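Local coordinates for xylanase and alpha-amylase inhibitor protein (Scadoxus multiflorus, PDB 3MU7) that probably inhibits both xylanases and alpha-amylases on a TIM-barrel scaffold of the glycosyl hydrolase family 18 type, at residues W9-E15 / I48-S52; Y29-L35 / V68-I74. One frame throughout, in Å; residues are numbered along the deposited sequence.

Contact 1. Residues W9-E15 / I48-S52; sequences WGQSFDE and ISGHS. With PO4 (phosphate ion), chain B.
Two loops of the TIM barrel, the one after strand 5-9 and the one leading into helix 56-65, meet at a small anion site where His-51 and Ser-52 hold a phosphate ion, probably taken from the crystallisation liquor. The imidazole of His-51 joins the two loops. One of its faces lies against the six-membered ring of Trp-9 in an offset stack, centroids 4.4 Å apart and planes 23° apart, with CH2 of the indole over the rim of the imidazole. At the imidazole edge, NE2 donates to OE2 of Glu-15 over 2.7 Å, arriving on the anti side of the carboxylate, while ND1 points at phosphate O1, also at 2.7 Å and nearly straight (170°). The backbone N of Ser-52 holds phosphate O4 at 2.9 Å. Glu-15 OE2 takes a second bond, 3.1 Å from the backbone N of Ser-12, which reaches it from the other face of the carboxylate; Glu-15 CG sits between the backbone N and the carbonyl carbon (chi1 75°), which turns the acid in toward the imidazole. Nearby, Ser-49 OG donates to Gly-10 O over 2.7 Å in the carbonyl plane, on a lone pair, and Phe-13 sets the edge of its ring beside the carbonyl O atoms of Ser-49 and Gly-50. With a carboxylate at one nitrogen, a phosphate at the other and an indole against one face, the imidazole has its rotation fixed, and the flanking negative groups would probably stabilise its protonated form.

Contact 2. Residues Y29-L35 / V68-I74; sequences YVIIGFL and VKVLLSI
The ring of Tyr-29 has the aliphatic chain of Lys-69 lying alongside it and pointing the same way: CE1 comes 3.8 Å from Lys-69 CD, and CD1 is met obliquely by Leu-71 CD1. At the ring's edge, in its plane, a water sits 2.7 Å from Tyr-29 OH and also accepts from Lys-69 NZ, so the two polar ends share one bridge; Trp-178 packs edge-to-face with the same tyrosine. Cut back to an alanine, this position would probably leave the lysine methylenes and Leu-71 CD1 without their cover and the water without its phenolic partner. The other flat group, Phe-34, receives Ser-73 OG at its edge, 3.2 Å from CE1; chi1 -172° places that hydroxyl beside its own carbonyl carbon and carries it to the phenyl. The same OG is hydrogen-bonded to Asp-122, and Phe-34 meets His-124 edge-to-face. Between the rings, Ile-31 CG2 packs on Ser-73 CB at 3.6 Å. The opposite side of the sheet is aliphatic: Ile-32 CD1 touches Val-70 CG1, and Leu-35 CD2 lies 4.2 Å from Ile-74 CG2; Val-68, in the loop before its strand, covers Val-30 CG2. Five backbone bonds join the strands, starting with Val-30 N to Lys-69 O (2.8 Å) and ending with Leu-35 N to Ser-73 O. From the pair Ile-32/Leu-72 to Leu-35/Ile-74 one strand advances three residues and the other two, the extra one falling at the cis peptide before Phe-34. Running parallel at 27°, these are adjacent strands of the closed family 18 TIM barrel: Tyr-29, Ile-31 and Ser-73 meet Tyr-8, Asp-122 and Trp-178 of other barrel strands, and helix 86-101 covers Leu-35 and Leu-72 outside.

How the contacts relate
From the N terminus the chain leaves strand 5-9 through the loop 9-15, passes helix 18-23, runs along strand 29-35, and comes back at 48-52, where contact 1 closes a loop of 32 intervening residues. It then goes through helix 56-65 to segment 68-74, which enters strand 69-76 and where contact 2 closes a second loop, also of 32 residues. The segments alternate, so the two loops cross. Contact 2 joins strands 29-37 and 69-76; contact 1, centred about 12 Å away, joins the loops that follow strands 5-9 and 45-46. Trp-9 connects them, its N and O probably bonding to Ile-31 O and Gly-33 N, and Ile-48 packs on Gly-33.

Contact 1. Residues W9-E15 / I48-S52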
ATOM      1  N   TRP A   9       1.912   7.690   0.709  1.00  6.59           N
ATOM      2  CA  TRP A   9       2.128   9.098   0.398  1.00  6.57           C
ATOM      3  C   TRP A   9       0.878   9.612  -0.309  1.00  6.47           C
ATOM      4  O   TRP A   9       0.178   8.841  -0.975  1.00  6.29           O
ATOM      5  CB  TRP A   9       3.366   9.259  -0.499  1.00  6.40           C
ATOM      6  CG  TRP A   9       3.706  10.691  -0.768  1.00  6.56           C
ATOM      7  CD1 TRP A   9       4.552  11.473  -0.043  1.00  6.98           C
ATOM      8  CD2 TRP A   9       3.178  11.522  -1.811  1.00  6.78           C
ATOM      9  NE1 TRP A   9       4.596  12.743  -0.577  1.00  6.58           N
ATOM     10  CE2 TRP A   9       3.756  12.800  -1.654  1.00  6.87           C
ATOM     11  CE3 TRP A   9       2.289  11.308  -2.871  1.00  6.87           C
ATOM     12  CZ2 TRP A   9       3.459  13.868  -2.506  1.00  7.74           C
ATOM     13  CZ3 TRP A   9       1.992  12.373  -3.719  1.00  7.60           C
ATOM     14  CH2 TRP A   9       2.584  13.634  -3.531  1.00  8.00           C
ATOM     15  N   GLY A  10       0.580  10.902  -0.154  1.00  6.08           N
ATOM     16  CA  GLY A  10      -0.510  11.526  -0.896  1.00  6.34           C
ATOM     17  C   GLY A  10      -1.675  11.983  -0.045  1.00  6.37           C
ATOM     18  O   GLY A  10      -2.677  12.454  -0.581  1.00  7.11           O
ATOM     19  N   GLN A  11      -1.531  11.852   1.274  1.00  6.57           N
ATOM     20  CA  GLN A  11      -2.615  12.065   2.235  1.00  7.03           C
ATOM     21  C   GLN A  11      -2.796  13.499   2.727  1.00  7.10           C
ATOM     22  O   GLN A  11      -3.750  13.769   3.449  1.00  7.42           O
ATOM     23  CB  GLN A  11      -2.450  11.117   3.436  1.00  6.91           C
ATOM     24  CG  GLN A  11      -2.691   9.642   3.104  1.00  7.18           C
ATOM     25  CD  GLN A  11      -1.630   9.051   2.176  1.00  6.50           C
ATOM     26  OE1 GLN A  11      -0.435   9.076   2.483  1.00  6.57           O
ATOM     27  NE2 GLN A  11      -2.066   8.495   1.053  1.00  7.31           N
ATOM     28  N   SER A  12      -1.913  14.419   2.343  1.00  6.89           N
ATOM     29  CA  SER A  12      -2.076  15.809   2.766  1.00  7.28           C
ATOM     30  C   SER A  12      -1.475  16.760   1.762  1.00  6.93           C
ATOM     31  O   SER A  12      -0.321  16.606   1.366  1.00  7.29           O
ATOM     32  CB  SER A  12      -1.425  16.065   4.126  1.00  7.38           C
ATOM     33  OG  SER A  12      -1.655  17.415   4.522  1.00  8.50           O
ATOM     34  N   PHE A  13      -2.226  17.793   1.403  1.00  7.33           N
ATOM     35  CA  PHE A  13      -1.714  18.792   0.482  1.00  7.28           C
ATOM     36  C   PHE A  13      -0.381  19.382   0.943  1.00  7.22           C
ATOM     37  O   PHE A  13       0.469  19.719   0.117  1.00  7.82           O
ATOM     38  CB  PHE A  13      -2.741  19.906   0.284  1.00  7.59           C
ATOM     39  CG  PHE A  13      -2.326  20.933  -0.732  1.00  8.14           C
ATOM     40  CD1 PHE A  13      -2.318  20.617  -2.085  1.00  8.73           C
ATOM     41  CD2 PHE A  13      -1.942  22.215  -0.339  1.00  9.52           C
ATOM     42  CE1 PHE A  13      -1.946  21.568  -3.040  1.00 10.21           C
ATOM     43  CE2 PHE A  13      -1.561  23.163  -1.285  1.00 10.73           C
ATOM     44  CZ  PHE A  13      -1.564  22.843  -2.632  1.00 11.49           C
ATOM     45  N   ASP A  14      -0.208  19.522   2.253  1.00  7.25           N
ATOM     46  CA  ASP A  14       0.979  20.181   2.788  1.00  7.90           C
ATOM     47  C   ASP A  14       2.086  19.225   3.194  1.00  8.09           C
ATOM     48  O   ASP A  14       3.044  19.641   3.839  1.00  9.20           O
ATOM     49  CB  ASP A  14       0.599  21.083   3.954  1.00  8.64           C
ATOM     50  CG  ASP A  14      -0.412  22.118   3.553  1.00  8.69           C
ATOM     51  OD1 ASP A  14      -0.132  22.888   2.617  1.00  9.76           O
ATOM     52  OD2 ASP A  14      -1.506  22.126   4.138  1.00 10.52           O
ATOM     53  N   GLU A  15       1.983  17.959   2.806  1.00  7.67           N
ATOM     54  CA  GLU A  15       2.993  16.981   3.192  1.00  7.76           C
ATOM     55  C   GLU A  15       4.313  17.182   2.448  1.00  7.81           C
ATOM     56  O   GLU A  15       4.365  17.775   1.365  1.00  7.89           O
ATOM     57  CB  GLU A  15       2.483  15.555   2.971  1.00  7.83           C
ATOM     58  CG  GLU A  15       2.448  15.128   1.515  1.00  7.66           C
ATOM     59  CD  GLU A  15       1.701  13.824   1.332  1.00  6.74           C
ATOM     60  OE1 GLU A  15       2.165  12.798   1.880  1.00  7.50           O
ATOM     61  OE2 GLU A  15       0.664  13.824   0.636  1.00  7.09           O
ATOM     62  N   ILE A  48      -5.586  12.596  -4.404  1.00  7.19           N
ATOM     63  CA  ILE A  48      -4.241  12.653  -3.853  1.00  7.42           C
ATOM     64  C   ILE A  48      -4.053  13.979  -3.116  1.00  7.09           C
ATOM     65  O   ILE A  48      -3.026  14.643  -3.239  1.00  6.89           O
ATOM     66  CB  ILE A  48      -3.146  12.405  -4.931  1.00  7.26           C
ATOM     67  CG1 ILE A  48      -3.306  13.337  -6.142  1.00  8.44           C
ATOM     68  CG2 ILE A  48      -3.171  10.938  -5.369  1.00  8.91           C
ATOM     69  CD1 ILE A  48      -2.110  13.316  -7.097  1.00  9.50           C
ATOM     70  N   SER A  49      -5.081  14.361  -2.364  1.00  7.39           N
ATOM     71  CA  SER A  49      -5.041  15.508  -1.451  1.00  7.35           C
ATOM     72  C   SER A  49      -4.567  16.795  -2.124  1.00  7.15           C
ATOM     73  O   SER A  49      -3.783  17.558  -1.555  1.00  7.82           O
ATOM     74  CB  SER A  49      -4.191  15.187  -0.217  1.00  7.40           C
ATOM     75  OG  SER A  49      -4.634  13.992   0.398  1.00  7.75           O
ATOM     76  N   GLY A  50      -5.039  17.022  -3.343  1.00  7.49           N
ATOM     77  CA  GLY A  50      -4.762  18.266  -4.049  1.00  7.97           C
ATOM     78  C   GLY A  50      -3.413  18.360  -4.727  1.00  7.94           C
ATOM     79  O   GLY A  50      -3.142  19.360  -5.380  1.00  8.36           O
ATOM     80  N   HIS A  51      -2.563  17.341  -4.595  1.00  7.53           N
ATOM     81  CA  HIS A  51      -1.274  17.345  -5.294  1.00  7.79           C
ATOM     82  C   HIS A  51      -1.508  17.294  -6.799  1.00  8.22           C
ATOM     83  O   HIS A  51      -2.444  16.653  -7.257  1.00  8.57           O
ATOM     84  CB  HIS A  51      -0.437  16.130  -4.892  1.00  7.74           C
ATOM     85  CG  HIS A  51      -0.040  16.103  -3.449  1.00  7.15           C
ATOM     86  ND1 HIS A  51       0.701  17.101  -2.854  1.00  7.98           N
ATOM     87  CD2 HIS A  51      -0.253  15.171  -2.491  1.00  7.21           C
ATOM     88  CE1 HIS A  51       0.917  16.789  -1.588  1.00  7.34           C
ATOM     89  NE2 HIS A  51       0.349  15.620  -1.344  1.00  7.15           N
ATOM     90  N   SER A  52      -0.657  17.966  -7.567  1.00  8.77           N
ATOM     91  CA  SER A  52      -0.762  17.924  -9.021  1.00  9.72           C
ATOM     92  C   SER A  52      -0.381  16.545  -9.569  1.00  9.66           C
ATOM     93  O   SER A  52       0.767  16.124  -9.420  1.00  8.93           O
ATOM     94  CB  SER A  52       0.134  18.992  -9.639  1.00 10.21           C
ATOM     95  OG  SER A  52       0.289  18.754 -11.025  1.00 11.66           O
TER
HETATM   96  P   PO4 B 274       2.080  19.341  -5.232  1.00 15.84           P
HETATM   97  O1  PO4 B 274       1.346  19.465  -3.926  1.00 13.56           O
HETATM   98  O2  PO4 B 274       3.364  20.132  -5.161  1.00 16.36           O
HETATM   99  O3  PO4 B 274       2.429  17.885  -5.431  1.00 16.71           O
HETATM  100  O4  PO4 B 274       1.209  19.848  -6.353  1.00 15.20           O

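Contact 2. Residues Y29-L35 / V68-I74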
ATOM      1  N   TYR A  29       9.452   1.187  -0.608  1.00  7.74           N
ATOM      2  CA  TYR A  29       8.245   1.388  -1.408  1.00  7.62           C
ATOM      3  C   TYR A  29       7.590   2.669  -0.951  1.00  7.20           C
ATOM      4  O   TYR A  29       7.467   2.911   0.258  1.00  7.23           O
ATOM      5  CB  TYR A  29       7.202   0.306  -1.149  1.00  9.04           C
ATOM      6  CG  TYR A  29       7.493  -1.088  -1.617  1.00 11.77           C
ATOM      7  CD1 TYR A  29       7.063  -1.518  -2.872  1.00 14.51           C
ATOM      8  CD2 TYR A  29       8.120  -2.008  -0.782  1.00 14.80           C
ATOM      9  CE1 TYR A  29       7.288  -2.823  -3.307  1.00 17.39           C
ATOM     10  CE2 TYR A  29       8.353  -3.319  -1.208  1.00 17.27           C
ATOM     11  CZ  TYR A  29       7.933  -3.714  -2.469  1.00 18.19           C
ATOM     12  OH  TYR A  29       8.164  -5.003  -2.892  1.00 21.45           O
ATOM     13  N   VAL A  30       7.126   3.457  -1.916  1.00  6.43           N
ATOM     14  CA  VAL A  30       6.236   4.582  -1.644  1.00  6.71           C
ATOM     15  C   VAL A  30       4.950   4.325  -2.411  1.00  6.40           C
ATOM     16  O   VAL A  30       4.975   4.044  -3.612  1.00  6.98           O
ATOM     17  CB  VAL A  30       6.865   5.945  -2.005  1.00  6.77           C
ATOM     18  CG1 VAL A  30       5.864   7.058  -1.778  1.00  7.99           C
ATOM     19  CG2 VAL A  30       8.085   6.202  -1.151  1.00  8.58           C
ATOM     20  N   ILE A  31       3.836   4.378  -1.687  1.00  6.11           N
ATOM     21  CA  ILE A  31       2.549   4.013  -2.234  1.00  6.33           C
ATOM     22  C   ILE A  31       1.699   5.272  -2.330  1.00  6.00           C
ATOM     23  O   ILE A  31       1.282   5.843  -1.315  1.00  6.06           O
ATOM     24  CB  ILE A  31       1.828   2.972  -1.347  1.00  6.26           C
ATOM     25  CG1 ILE A  31       2.759   1.807  -0.974  1.00  7.70           C
ATOM     26  CG2 ILE A  31       0.561   2.499  -2.043  1.00  6.71           C
ATOM     27  CD1 ILE A  31       2.268   0.999   0.228  1.00  9.78           C
ATOM     28  N   ILE A  32       1.463   5.718  -3.559  1.00  6.03           N
ATOM     29  CA  ILE A  32       0.642   6.903  -3.787  1.00  6.48           C
ATOM     30  C   ILE A  32      -0.833   6.546  -3.617  1.00  6.03           C
ATOM     31  O   ILE A  32      -1.344   5.678  -4.337  1.00  6.25           O
ATOM     32  CB  ILE A  32       0.870   7.479  -5.203  1.00  6.75           C
ATOM     33  CG1 ILE A  32       2.336   7.873  -5.422  1.00  7.60           C
ATOM     34  CG2 ILE A  32      -0.061   8.674  -5.438  1.00  7.28           C
ATOM     35  CD1 ILE A  32       2.686   8.081  -6.879  1.00  9.51           C
ATOM     36  N   GLY A  33      -1.509   7.191  -2.668  1.00  5.90           N
ATOM     37  CA  GLY A  33      -2.938   6.955  -2.471  1.00  6.27           C
ATOM     38  C   GLY A  33      -3.726   8.226  -2.726  1.00  6.10           C
ATOM     39  O   GLY A  33      -3.291   9.293  -2.301  1.00  6.87           O
ATOM     40  N   PHE A  34      -4.878   8.167  -3.405  1.00  6.14           N
ATOM     41  CA  PHE A  34      -5.565   6.952  -3.868  1.00  6.67           C
ATOM     42  C   PHE A  34      -6.333   7.226  -5.146  1.00  6.89           C
ATOM     43  O   PHE A  34      -6.816   8.349  -5.371  1.00  7.57           O
ATOM     44  CB  PHE A  34      -6.602   6.484  -2.832  1.00  7.07           C
ATOM     45  CG  PHE A  34      -5.994   6.020  -1.553  1.00  6.99           C
ATOM     46  CD1 PHE A  34      -5.529   4.716  -1.427  1.00  7.38           C
ATOM     47  CD2 PHE A  34      -5.838   6.900  -0.488  1.00  7.73           C
ATOM     48  CE1 PHE A  34      -4.924   4.293  -0.251  1.00  7.06           C
ATOM     49  CE2 PHE A  34      -5.228   6.491   0.685  1.00  7.76           C
ATOM     50  CZ  PHE A  34      -4.767   5.186   0.805  1.00  7.84           C
ATOM     51  N   LEU A  35      -6.478   6.199  -5.977  1.00  6.56           N
ATOM     52  CA  LEU A  35      -7.538   6.198  -6.980  1.00  7.15           C
ATOM     53  C   LEU A  35      -8.777   5.730  -6.225  1.00  7.58           C
ATOM     54  O   LEU A  35      -9.016   4.523  -6.077  1.00  7.94           O
ATOM     55  CB  LEU A  35      -7.207   5.266  -8.144  1.00  7.08           C
ATOM     56  CG  LEU A  35      -8.148   5.416  -9.345  1.00  7.69           C
ATOM     57  CD1 LEU A  35      -7.722   6.587 -10.221  1.00  8.70           C
ATOM     58  CD2 LEU A  35      -8.213   4.140 -10.172  1.00  9.00           C
ATOM     59  N   VAL A  68      13.721   3.337  -5.181  1.00 10.36           N
ATOM     60  CA  VAL A  68      12.434   3.241  -4.499  1.00 10.14           C
ATOM     61  C   VAL A  68      11.334   2.833  -5.477  1.00 10.04           C
ATOM     62  O   VAL A  68      11.160   3.456  -6.533  1.00 11.00           O
ATOM     63  CB  VAL A  68      12.088   4.583  -3.810  1.00 10.23           C
ATOM     64  CG1 VAL A  68      10.815   4.440  -2.988  1.00 11.14           C
ATOM     65  CG2 VAL A  68      13.231   5.051  -2.930  1.00 10.84           C
ATOM     66  N   LYS A  69      10.598   1.783  -5.142  1.00  9.25           N
ATOM     67  CA  LYS A  69       9.459   1.373  -5.955  1.00  9.49           C
ATOM     68  C   LYS A  69       8.257   2.246  -5.627  1.00  8.37           C
ATOM     69  O   LYS A  69       7.978   2.527  -4.457  1.00  9.12           O
ATOM     70  CB  LYS A  69       9.129  -0.099  -5.724  1.00  9.74           C
ATOM     71  CG  LYS A  69      10.185  -1.058  -6.266  1.00 12.59           C
ATOM     72  CD  LYS A  69       9.770  -2.512  -6.122  1.00 17.42           C
ATOM     73  CE  LYS A  69      10.637  -3.414  -6.995  1.00 19.62           C
ATOM     74  NZ  LYS A  69      10.269  -4.851  -6.847  1.00 22.36           N
ATOM     75  N   VAL A  70       7.559   2.679  -6.669  1.00  7.53           N
ATOM     76  CA  VAL A  70       6.418   3.571  -6.520  1.00  6.96           C
ATOM     77  C   VAL A  70       5.166   2.880  -7.040  1.00  6.92           C
ATOM     78  O   VAL A  70       5.108   2.473  -8.208  1.00  6.55           O
ATOM     79  CB  VAL A  70       6.633   4.899  -7.275  1.00  7.21           C
ATOM     80  CG1 VAL A  70       5.473   5.836  -7.024  1.00  7.92           C
ATOM     81  CG2 VAL A  70       7.944   5.561  -6.848  1.00  8.45           C
ATOM     82  N   LEU A  71       4.174   2.749  -6.166  1.00  6.38           N
ATOM     83  CA  LEU A  71       2.916   2.071  -6.495  1.00  6.61           C
ATOM     84  C   LEU A  71       1.779   3.064  -6.466  1.00  6.35           C
ATOM     85  O   LEU A  71       1.863   4.096  -5.794  1.00  7.19           O
ATOM     86  CB  LEU A  71       2.615   0.962  -5.487  1.00  7.26           C
ATOM     87  CG  LEU A  71       3.727  -0.020  -5.129  1.00  8.56           C
ATOM     88  CD1 LEU A  71       3.248  -0.992  -4.055  1.00 10.70           C
ATOM     89  CD2 LEU A  71       4.227  -0.766  -6.331  1.00 10.70           C
ATOM     90  N   LEU A  72       0.717   2.757  -7.204  1.00  6.37           N
ATOM     91  CA  LEU A  72      -0.546   3.463  -7.063  1.00  6.19           C
ATOM     92  C   LEU A  72      -1.504   2.581  -6.292  1.00  6.08           C
ATOM     93  O   LEU A  72      -1.693   1.399  -6.616  1.00  6.27           O
ATOM     94  CB  LEU A  72      -1.172   3.788  -8.421  1.00  6.95           C
ATOM     95  CG  LEU A  72      -2.575   4.414  -8.409  1.00  7.02           C
ATOM     96  CD1 LEU A  72      -2.571   5.798  -7.756  1.00  8.33           C
ATOM     97  CD2 LEU A  72      -3.155   4.475  -9.814  1.00  8.76           C
ATOM     98  N   SER A  73      -2.113   3.159  -5.268  1.00  5.57           N
ATOM     99  CA  SER A  73      -3.101   2.452  -4.475  1.00  5.74           C
ATOM    100  C   SER A  73      -4.518   2.757  -4.947  1.00  5.89           C
ATOM    101  O   SER A  73      -4.901   3.928  -5.099  1.00  6.54           O
ATOM    102  CB  SER A  73      -2.940   2.815  -3.007  1.00  5.95           C
ATOM    103  OG  SER A  73      -3.761   2.002  -2.187  1.00  6.33           O
ATOM    104  N   ILE A  74      -5.285   1.693  -5.170  1.00  5.91           N
ATOM    105  CA  ILE A  74      -6.697   1.803  -5.519  1.00  6.62           C
ATOM    106  C   ILE A  74      -7.556   1.606  -4.277  1.00  6.61           C
ATOM    107  O   ILE A  74      -7.223   0.807  -3.381  1.00  6.81           O
ATOM    108  CB  ILE A  74      -7.107   0.833  -6.661  1.00  6.54           C
ATOM    109  CG1 ILE A  74      -6.905  -0.633  -6.253  1.00  6.92           C
ATOM    110  CG2 ILE A  74      -6.332   1.173  -7.941  1.00  7.73           C
ATOM    111  CD1 ILE A  74      -7.489  -1.624  -7.245  1.00  7.98           C
TER
HETATM  112  O   HOH W   1       7.614  -5.625  -5.455  1.00 41.92           O